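Local coordinates for protein carboxypeptidase A (PDB 1JQG) that probably works as a zinc-dependent carboxypeptidase of the M14 family, removing amino acids from the C-terminal end of peptides, and is made as a pro-protein, at residues Glu126-Ala129 / Tyr130-Leu134; Thr203-Asp206 / Leu207-Ile211; Val352-Ile355 / Phe356-Leu359; Thr409-Gly412 / Ile413-Gly416. All blocks are in the same frame, centred on the assembly; numbering follows the deposited sequence.

Contact 1. Residues Glu126-Ala129 / Tyr130-Leu134; sequences EVDA and YLQEL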
loop_
_atom_site.group_PDB
_atom_site.type_symbol
_atom_site.label_atom_id
_atom_site.label_comp_id
_atom_site.label_asym_id
_atom_site.label_seq_id
_atom_site.Cartn_x
_atom_site.Cartn_y
_atom_site.Cartn_z
ATOM N N GLU A 126 -16.807 -3.256 8.510
ATOM C CA GLU A 126 -17.099 -1.941 9.026
ATOM C C GLU A 126 -16.911 -0.867 7.963
ATOM O O GLU A 126 -17.713 0.038 7.831
ATOM C CB GLU A 126 -16.266 -1.562 10.267
ATOM C CG GLU A 126 -16.360 -2.601 11.383
ATOM C CD GLU A 126 -15.538 -2.232 12.593
ATOM O OE1 GLU A 126 -16.041 -1.418 13.407
ATOM O OE2 GLU A 126 -14.406 -2.744 12.714
ATOM N N VAL A 127 -15.914 -1.028 7.104
ATOM C CA VAL A 127 -15.637 -0.094 6.003
ATOM C C VAL A 127 -16.711 -0.223 4.935
ATOM O O VAL A 127 -17.232 0.725 4.401
ATOM C CB VAL A 127 -14.249 -0.287 5.384
ATOM C CG1 VAL A 127 -14.054 0.633 4.172
ATOM C CG2 VAL A 127 -13.164 -0.021 6.410
ATOM N N ASP A 128 -17.100 -1.461 4.652
ATOM C CA ASP A 128 -18.134 -1.757 3.668
ATOM C C ASP A 128 -19.462 -1.137 4.079
ATOM O O ASP A 128 -20.238 -0.610 3.272
ATOM C CB ASP A 128 -18.292 -3.266 3.521
ATOM C CG ASP A 128 -19.270 -3.638 2.446
ATOM O OD1 ASP A 128 -20.405 -3.889 2.879
ATOM O OD2 ASP A 128 -18.892 -3.662 1.245
ATOM N N ALA A 129 -19.813 -1.266 5.359
ATOM C CA ALA A 129 -21.072 -0.705 5.867
ATOM C C ALA A 129 -21.024 0.817 5.870
ATOM O O ALA A 129 -21.989 1.498 5.550
ATOM C CB ALA A 129 -21.419 -1.170 7.269
ATOM N N TYR A 130 -19.884 1.375 6.274
ATOM C CA TYR A 130 -19.654 2.800 6.360
ATOM C C TYR A 130 -19.871 3.484 5.008
ATOM O O TYR A 130 -20.551 4.504 4.962
ATOM C CB TYR A 130 -18.238 3.077 6.859
ATOM C CG TYR A 130 -17.810 4.541 6.877
ATOM C CD1 TYR A 130 -18.559 5.487 7.572
ATOM C CD2 TYR A 130 -16.670 4.958 6.212
ATOM C CE1 TYR A 130 -18.155 6.806 7.636
ATOM C CE2 TYR A 130 -16.276 6.284 6.223
ATOM C CZ TYR A 130 -17.014 7.199 6.965
ATOM O OH TYR A 130 -16.557 8.483 6.978
ATOM N N LEU A 131 -19.256 2.936 3.962
ATOM C CA LEU A 131 -19.432 3.471 2.616
ATOM C C LEU A 131 -20.880 3.627 2.210
ATOM O O LEU A 131 -21.219 4.614 1.551
ATOM C CB LEU A 131 -18.716 2.608 1.556
ATOM C CG LEU A 131 -17.199 2.436 1.756
ATOM C CD1 LEU A 131 -16.583 1.649 0.603
ATOM C CD2 LEU A 131 -16.519 3.787 1.983
ATOM N N GLN A 132 -21.692 2.617 2.536
ATOM C CA GLN A 132 -23.124 2.628 2.221
ATOM C C GLN A 132 -23.921 3.629 3.017
ATOM O O GLN A 132 -24.923 4.179 2.554
ATOM C CB GLN A 132 -23.710 1.226 2.416
ATOM C CG GLN A 132 -23.167 0.214 1.429
ATOM C CD GLN A 132 -23.570 -1.201 1.763
ATOM O OE1 GLN A 132 -22.740 -2.057 2.109
ATOM N NE2 GLN A 132 -24.850 -1.461 1.694
ATOM N N GLU A 133 -23.491 3.954 4.214
ATOM C CA GLU A 133 -24.151 4.875 5.110
ATOM C C GLU A 133 -23.896 6.302 4.668
ATOM O O GLU A 133 -24.745 7.225 4.707
ATOM C CB GLU A 133 -23.704 4.691 6.558
ATOM C CG GLU A 133 -24.077 3.328 7.154
ATOM C CD GLU A 133 -25.588 3.097 7.138
ATOM O OE1 GLU A 133 -26.240 3.914 7.828
ATOM O OE2 GLU A 133 -26.054 2.150 6.471
ATOM N N LEU A 134 -22.724 6.502 4.108
ATOM C CA LEU A 134 -22.312 7.798 3.584
ATOM C C LEU A 134 -23.162 8.181 2.391
ATOM O O LEU A 134 -23.628 9.332 2.272
ATOM C CB LEU A 134 -20.818 7.674 3.214
ATOM C CG LEU A 134 -19.861 8.682 3.831
ATOM C CD1 LEU A 134 -20.000 8.818 5.339
ATOM C CD2 LEU A 134 -18.421 8.286 3.491
#
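The amide of Leu131 donates a hydrogen bond to the carbonyl of Val127 that is nearly straight (Leu131 N to Val127 O 3.0 Å, 172° at the hydrogen). The leucine side chain closes over the same oxygen: with CG anti to its own carbonyl carbon (chi1 -58°), the branch runs back along the preceding turn and brings Leu131 CG within 3.2 Å of Val127 O. It also reaches Val127 CG1, 4.4 Å from Leu131 CG, a loose touch of two branched aliphatic chains one turn apart. Helical bonds from Tyr130 N to Glu126 O (3.0 Å) and from Glu133 N to Ala129 O (3.2 Å) continue the helical pattern. On the polar flank Asp128 and Gln132 cross at their ends, carboxylate and amide planes 79° apart, while Asp128 is held chiefly by a salt bridge to Lys157. The acids suit this outer side: Glu126 pairs with Lys120 and the backbone N of Ser123, Glu133 with Lys136. The apolar side of helix 124-137 faces inward, Val127 and Tyr130 resting on Leu188 and Ile200 of helix 187-200, and Leu131 on Leu159 of strand 155-161.

Contact 2. Residues Thr203-Asp206 / Leu207-Ile211; sequences TESD and LINNI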
loop_
_atom_site.group_PDB
_atom_site.type_symbol
_atom_site.label_atom_id
_atom_site.label_comp_id
_atom_site.label_asym_id
_atom_site.label_seq_id
_atom_site.Cartn_x
_atom_site.Cartn_y
_atom_site.Cartn_z
ATOM N N THR A 203 -13.388 21.486 4.943
ATOM C CA THR A 203 -12.829 22.786 5.270
ATOM C C THR A 203 -12.198 23.491 4.073
ATOM O O THR A 203 -11.841 24.681 4.119
ATOM C CB THR A 203 -11.824 22.696 6.431
ATOM O OG1 THR A 203 -10.840 21.701 6.174
ATOM C CG2 THR A 203 -12.540 22.373 7.748
ATOM N N GLU A 204 -12.069 22.787 2.954
ATOM C CA GLU A 204 -11.497 23.288 1.718
ATOM C C GLU A 204 -12.400 22.996 0.533
ATOM O O GLU A 204 -12.221 21.953 -0.087
ATOM C CB GLU A 204 -10.113 22.706 1.468
ATOM C CG GLU A 204 -9.056 23.205 2.449
ATOM C CD GLU A 204 -7.745 22.443 2.365
ATOM O OE1 GLU A 204 -7.474 21.677 3.319
ATOM O OE2 GLU A 204 -7.091 22.688 1.323
ATOM N N SER A 205 -13.192 23.973 0.135
ATOM C CA SER A 205 -14.193 23.835 -0.905
ATOM C C SER A 205 -13.629 23.651 -2.304
ATOM O O SER A 205 -14.248 23.046 -3.172
ATOM C CB SER A 205 -15.111 25.075 -0.881
ATOM O OG SER A 205 -14.342 26.228 -1.139
ATOM N N ASP A 206 -12.400 24.153 -2.540
ATOM C CA ASP A 206 -11.798 24.022 -3.863
ATOM C C ASP A 206 -11.552 22.568 -4.264
ATOM O O ASP A 206 -11.722 22.205 -5.444
ATOM C CB ASP A 206 -10.515 24.833 -3.926
ATOM C CG ASP A 206 -9.404 24.327 -3.032
ATOM O OD1 ASP A 206 -9.563 24.191 -1.803
ATOM O OD2 ASP A 206 -8.328 24.054 -3.632
ATOM N N LEU A 207 -11.228 21.717 -3.271
ATOM C CA LEU A 207 -10.894 20.327 -3.526
ATOM C C LEU A 207 -12.083 19.473 -3.947
ATOM O O LEU A 207 -11.897 18.488 -4.646
ATOM C CB LEU A 207 -10.236 19.675 -2.314
ATOM C CG LEU A 207 -8.896 20.276 -1.852
ATOM C CD1 LEU A 207 -8.441 19.626 -0.555
ATOM C CD2 LEU A 207 -7.780 20.119 -2.860
ATOM N N ILE A 208 -13.285 19.829 -3.531
ATOM C CA ILE A 208 -14.482 19.113 -3.919
ATOM C C ILE A 208 -15.202 19.694 -5.120
ATOM O O ILE A 208 -15.761 18.919 -5.898
ATOM C CB ILE A 208 -15.490 19.009 -2.758
ATOM C CG1 ILE A 208 -15.675 20.350 -2.068
ATOM C CG2 ILE A 208 -14.999 17.983 -1.755
ATOM C CD1 ILE A 208 -16.900 20.520 -1.207
ATOM N N ASN A 209 -15.181 21.023 -5.251
ATOM C CA ASN A 209 -15.819 21.684 -6.368
ATOM C C ASN A 209 -15.123 21.499 -7.722
ATOM O O ASN A 209 -15.806 21.340 -8.740
ATOM C CB ASN A 209 -15.983 23.192 -6.045
ATOM C CG ASN A 209 -17.176 23.446 -5.146
ATOM O OD1 ASN A 209 -18.249 22.880 -5.389
ATOM N ND2 ASN A 209 -16.998 24.263 -4.134
ATOM N N ASN A 210 -13.794 21.624 -7.723
ATOM C CA ASN A 210 -13.048 21.556 -8.984
ATOM C C ASN A 210 -12.487 20.187 -9.345
ATOM O O ASN A 210 -11.774 20.029 -10.320
ATOM C CB ASN A 210 -11.953 22.619 -8.965
ATOM C CG ASN A 210 -12.539 24.026 -8.900
ATOM O OD1 ASN A 210 -13.453 24.361 -9.675
ATOM N ND2 ASN A 210 -11.984 24.820 -7.983
ATOM N N ILE A 211 -12.578 19.196 -8.472
ATOM C CA ILE A 211 -12.021 17.883 -8.651
ATOM C C ILE A 211 -13.018 16.753 -8.371
ATOM O O ILE A 211 -13.737 16.791 -7.367
ATOM C CB ILE A 211 -10.752 17.693 -7.781
ATOM C CG1 ILE A 211 -9.704 18.792 -8.063
ATOM C CG2 ILE A 211 -10.104 16.333 -8.067
ATOM C CD1 ILE A 211 -8.513 18.833 -7.134
#
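Backbone bonds between Ser205 and Asn209 and between Asp206 and Asn210 define this single helical turn: Asn209 N to Ser205 O is 3.0 Å and Asn210 N to Asp206 O 3.1 Å. Weaker bonds lead into it, from Leu207 N to Glu204 O and from Ile208 N to Ser205 O, so the latter oxygen takes two amides. It is hemmed in further by Ile208, whose CG1 lies 3.2 Å from Ser205 O because chi1 of 47° sets that branch between the backbone N and the carbonyl carbon.

Apolar contact is carried by Leu207, buried beneath the turn. Its chain lies alongside that of Glu204 and points the same way, with Leu207 CD1 4.0 Å from Glu204 CB and 3.8 Å from Glu204 OE2. The turn belongs to the beta-alpha-beta crossover that leaves strand 173-178, passes through helix 187-200 and returns by strand 212-216. Leucine suits its place, buried against Leu198 of helix 187-200 and Trp410 of helix 402-421, while Asn209 and Asn210 lie exposed, where polar residues fit.

Charge forms the third group. Glu204 bridges Lys414 and Arg418, and Asp206, running beside Leu207 with OD2 4.0 Å from Leu207 CD2, pairs with Arg418 too. An alanine in place of Asp206 would remove that carboxylate and would probably leave the Arg418 guanidinium with one acidic partner fewer, opening a gap next to Leu207.

Contact 3. Residues Val352-Ile355 / Phe356-Leu359; sequences VGNI and FHVL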
loop_
_atom_site.group_PDB
_atom_site.type_symbol
_atom_site.label_atom_id
_atom_site.label_comp_id
_atom_site.label_asym_id
_atom_site.label_seq_id
_atom_site.Cartn_x
_atom_site.Cartn_y
_atom_site.Cartn_z
ATOM N N VAL A 352 11.978 10.967 -2.359
ATOM C CA VAL A 352 11.336 11.042 -3.641
ATOM C C VAL A 352 12.227 10.424 -4.720
ATOM O O VAL A 352 13.414 10.673 -4.788
ATOM C CB VAL A 352 10.963 12.501 -4.024
ATOM C CG1 VAL A 352 10.102 12.458 -5.301
ATOM C CG2 VAL A 352 10.128 13.186 -2.942
ATOM N N GLY A 353 11.675 9.668 -5.638
ATOM C CA GLY A 353 12.423 9.135 -6.732
ATOM C C GLY A 353 11.775 7.999 -7.523
ATOM O O GLY A 353 10.664 7.573 -7.253
ATOM N N ASN A 354 12.508 7.514 -8.521
ATOM C CA ASN A 354 12.134 6.370 -9.329
ATOM C C ASN A 354 12.145 5.076 -8.495
ATOM O O ASN A 354 13.038 4.923 -7.669
ATOM C CB ASN A 354 13.088 6.321 -10.543
ATOM C CG ASN A 354 12.823 5.138 -11.445
ATOM O OD1 ASN A 354 11.889 5.214 -12.211
ATOM N ND2 ASN A 354 13.598 4.074 -11.342
ATOM N N ILE A 355 11.237 4.164 -8.787
ATOM C CA ILE A 355 11.032 2.908 -8.138
ATOM C C ILE A 355 12.259 2.012 -8.205
ATOM O O ILE A 355 12.707 1.564 -7.159
ATOM C CB ILE A 355 9.830 2.113 -8.723
ATOM C CG1 ILE A 355 8.530 2.894 -8.494
ATOM C CG2 ILE A 355 9.710 0.745 -8.049
ATOM C CD1 ILE A 355 7.307 2.298 -9.188
ATOM N N PHE A 356 12.796 1.823 -9.415
ATOM C CA PHE A 356 13.975 1.020 -9.645
ATOM C C PHE A 356 15.190 1.592 -8.924
ATOM O O PHE A 356 15.983 0.809 -8.424
ATOM C CB PHE A 356 14.270 0.932 -11.147
ATOM C CG PHE A 356 15.464 0.108 -11.527
ATOM C CD1 PHE A 356 15.370 -1.245 -11.758
ATOM C CD2 PHE A 356 16.708 0.717 -11.676
ATOM C CE1 PHE A 356 16.486 -1.991 -12.109
ATOM C CE2 PHE A 356 17.841 -0.008 -12.014
ATOM C CZ PHE A 356 17.718 -1.368 -12.215
ATOM N N HIS A 357 15.353 2.905 -8.940
ATOM C CA HIS A 357 16.483 3.597 -8.391
ATOM C C HIS A 357 16.506 3.558 -6.882
ATOM O O HIS A 357 17.579 3.341 -6.320
ATOM C CB HIS A 357 16.534 5.065 -8.853
ATOM C CG HIS A 357 16.819 5.238 -10.316
ATOM N ND1 HIS A 357 17.514 4.284 -11.058
ATOM C CD2 HIS A 357 16.531 6.246 -11.172
ATOM C CE1 HIS A 357 17.623 4.691 -12.307
ATOM N NE2 HIS A 357 17.033 5.876 -12.401
ATOM N N VAL A 358 15.363 3.799 -6.251
ATOM C CA VAL A 358 15.278 3.817 -4.784
ATOM C C VAL A 358 15.220 2.428 -4.185
ATOM O O VAL A 358 15.941 2.083 -3.253
ATOM C CB VAL A 358 14.058 4.634 -4.330
ATOM C CG1 VAL A 358 13.839 4.644 -2.825
ATOM C CG2 VAL A 358 14.218 6.074 -4.859
ATOM N N LEU A 359 14.307 1.578 -4.652
ATOM C CA LEU A 359 14.159 0.231 -4.103
ATOM C C LEU A 359 14.852 -0.797 -4.976
ATOM O O LEU A 359 16.075 -0.977 -4.871
ATOM C CB LEU A 359 12.681 -0.151 -3.900
ATOM C CG LEU A 359 11.896 0.764 -2.940
ATOM C CD1 LEU A 359 10.404 0.405 -2.906
ATOM C CD2 LEU A 359 12.531 0.665 -1.563
#
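Asn354 and His357 meet at the start of a short helix, Asn354 CB lying 3.5 Å from His357 CD2. The amide end of the asparagine reaches over one face of the imidazole, displaced toward its rim, and the two planes stand 57° apart. What puts it there is the first torsion: CG is anti to the backbone N (chi1 178°), which swings the amide forward beneath the opening turn, near the backbone N atoms of Phe356 and His357. This is the N-cap position, where a short polar side chain such as asparagine suits a helix end whose first N-H groups have no carbonyl before them in the turn. With a leucine in its place the buried amide would be gone, and those N-H groups would probably lack a polar neighbour and the imidazole face its polar cover.

The next shell is backbone. Val358 N bonds to Asn354 O (2.9 Å) and Leu359 N to Ile355 O (3.0 Å). Val358 CG2 packs 3.3 Å from Asn354 O and 4.0 Å from Gly353 CA. That closeness needs a glycine, since a beta carbon at Gly353 would run into Val358 CG2 and into the preceding carbonyl oxygen.

Farther out, Gly353 and Ile355 pair with Tyr314 of strand 311-314, while Arg59, within the activation-peptide range, bonds to Val358 O. Leu359 lies about 5 Å, side chain to side chain, from Glu382, the predicted proton donor/acceptor. The whole is a short helical turn with asparagine at its N-cap position, following edge strand 351-354 of the carboxypeptidase sheet, beside the zinc site.

Contact 4. Residues Thr409-Gly412 / Ile413-Gly416; sequences TWEG and IKVG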
loop_
_atom_site.group_PDB
_atom_site.type_symbol
_atom_site.label_atom_id
_atom_site.label_comp_id
_atom_site.label_asym_id
_atom_site.label_seq_id
_atom_site.Cartn_x
_atom_site.Cartn_y
_atom_site.Cartn_z
ATOM N N THR A 409 -0.613 12.446 5.670
ATOM C CA THR A 409 -0.700 12.082 4.278
ATOM C C THR A 409 -1.624 12.992 3.497
ATOM O O THR A 409 -1.371 13.320 2.334
ATOM C CB THR A 409 -1.178 10.617 4.109
ATOM O OG1 THR A 409 -0.420 9.769 4.983
ATOM C CG2 THR A 409 -1.000 10.101 2.683
ATOM N N TRP A 410 -2.668 13.496 4.163
ATOM C CA TRP A 410 -3.676 14.304 3.465
ATOM C C TRP A 410 -3.052 15.638 3.035
ATOM O O TRP A 410 -3.430 16.258 2.037
ATOM C CB TRP A 410 -4.913 14.498 4.327
ATOM C CG TRP A 410 -5.976 15.376 3.725
ATOM C CD1 TRP A 410 -6.494 16.546 4.220
ATOM C CD2 TRP A 410 -6.668 15.106 2.498
ATOM N NE1 TRP A 410 -7.469 17.017 3.359
ATOM C CE2 TRP A 410 -7.597 16.147 2.299
ATOM C CE3 TRP A 410 -6.603 14.104 1.545
ATOM C CZ2 TRP A 410 -8.446 16.211 1.197
ATOM C CZ3 TRP A 410 -7.431 14.129 0.437
ATOM C CH2 TRP A 410 -8.330 15.179 0.291
ATOM N N GLU A 411 -2.088 16.112 3.815
ATOM C CA GLU A 411 -1.295 17.276 3.472
ATOM C C GLU A 411 -0.606 17.103 2.124
ATOM O O GLU A 411 -0.467 18.066 1.367
ATOM C CB GLU A 411 -0.271 17.612 4.569
ATOM C CG GLU A 411 -0.850 17.894 5.933
ATOM C CD GLU A 411 -1.853 19.055 5.840
ATOM O OE1 GLU A 411 -1.304 20.098 5.421
ATOM O OE2 GLU A 411 -3.081 18.958 6.146
ATOM N N GLY A 412 -0.055 15.906 1.884
ATOM C CA GLY A 412 0.655 15.639 0.632
ATOM C C GLY A 412 -0.296 15.413 -0.532
ATOM O O GLY A 412 -0.074 15.847 -1.649
ATOM N N ILE A 413 -1.392 14.721 -0.244
ATOM C CA ILE A 413 -2.388 14.385 -1.249
ATOM C C ILE A 413 -3.051 15.626 -1.840
ATOM O O ILE A 413 -3.194 15.697 -3.045
ATOM C CB ILE A 413 -3.436 13.391 -0.685
ATOM C CG1 ILE A 413 -2.749 12.099 -0.266
ATOM C CG2 ILE A 413 -4.530 13.116 -1.715
ATOM C CD1 ILE A 413 -3.572 10.948 0.251
ATOM N N LYS A 414 -3.527 16.558 -1.014
ATOM C CA LYS A 414 -4.212 17.728 -1.519
ATOM C C LYS A 414 -3.276 18.659 -2.295
ATOM O O LYS A 414 -3.626 19.407 -3.235
ATOM C CB LYS A 414 -4.942 18.491 -0.400
ATOM C CG LYS A 414 -4.114 19.184 0.640
ATOM C CD LYS A 414 -5.006 19.574 1.851
ATOM C CE LYS A 414 -4.107 19.944 3.046
ATOM N NZ LYS A 414 -4.909 20.722 4.018
ATOM N N VAL A 415 -1.997 18.665 -1.936
ATOM C CA VAL A 415 -0.993 19.473 -2.600
ATOM C C VAL A 415 -0.763 18.868 -3.968
ATOM O O VAL A 415 -0.575 19.618 -4.939
ATOM C CB VAL A 415 0.312 19.552 -1.817
ATOM C CG1 VAL A 415 1.477 19.983 -2.684
ATOM C CG2 VAL A 415 0.239 20.559 -0.666
ATOM N N GLY A 416 -0.776 17.530 -3.988
ATOM C CA GLY A 416 -0.541 16.806 -5.232
ATOM C C GLY A 416 -1.725 16.926 -6.183
ATOM O O GLY A 416 -1.535 17.187 -7.386
#
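The indole of Trp410 is covered on one face by the aliphatic chain of Lys414, in a CH-pi contact with Lys414 CD 4.2 Å from the centroid of the five-membered ring and 26° off its normal. At the benzo part Ile413 comes in obliquely, its CG2 3.8 Å from Trp410 CZ3. Lys414 reaches the ring because chi1 (68°) sets CG between the backbone N and the carbonyl carbon, and the extended tail beyond it then crosses the indole at about a right angle.

The end of that tail lies beside Glu411, pointing the same way. Lys414 NZ to Glu411 OE2 is a salt bridge of 3.3 Å whose hydrogen bond is weak; the stronger partner of the ammonium is Glu204. A lysine fits here since its methylenes cover the ring while its charge reaches two acids.

These residues belong to helix 402-421, which packs against the central mixed sheet of the alpha/beta carboxypeptidase fold: Thr409 rests on Tyr381 and Leu383 of strand 377-383, and Trp410 on Ala194 and Leu198 of helix 187-200. Facing the sheet, Thr409 CG2 touches Ile413 CD1 at 3.6 Å. Along the backbone Ile413 N bonds to Thr409 O (2.9 Å), Lys414 N to Trp410 O and Gly416 N to Gly412 O (3.0 Å). Gly412 and Gly416, one turn apart, are both buried and carry no side chain, while Val415 CG2 packs 3.3 Å from Glu411 O.

Overall arrangement
The four contacts come in series along the chain. Contact 1 lies on helix 124-137, contact 2 on the turn after helix 187-200, contact 3 at the end of edge strand 351-354, and contact 4 on helix 402-421. Contacts 2 and 4 touch, their centres about 13 Å apart: Glu204 OE1 meets Lys414 NZ at 2.8 Å, and Leu207 packs on Trp410 and Lys414, tying the crossover to the C-terminal helix. Helix 187-200 packs against contacts 1, 2 and 4, which belong to the helical packing around the mixed sheet. Contact 3, its centre about 36 Å from that of contact 1, lies across the chain's centre, close to the zinc site, and meets Arg59 in the activation-peptide range.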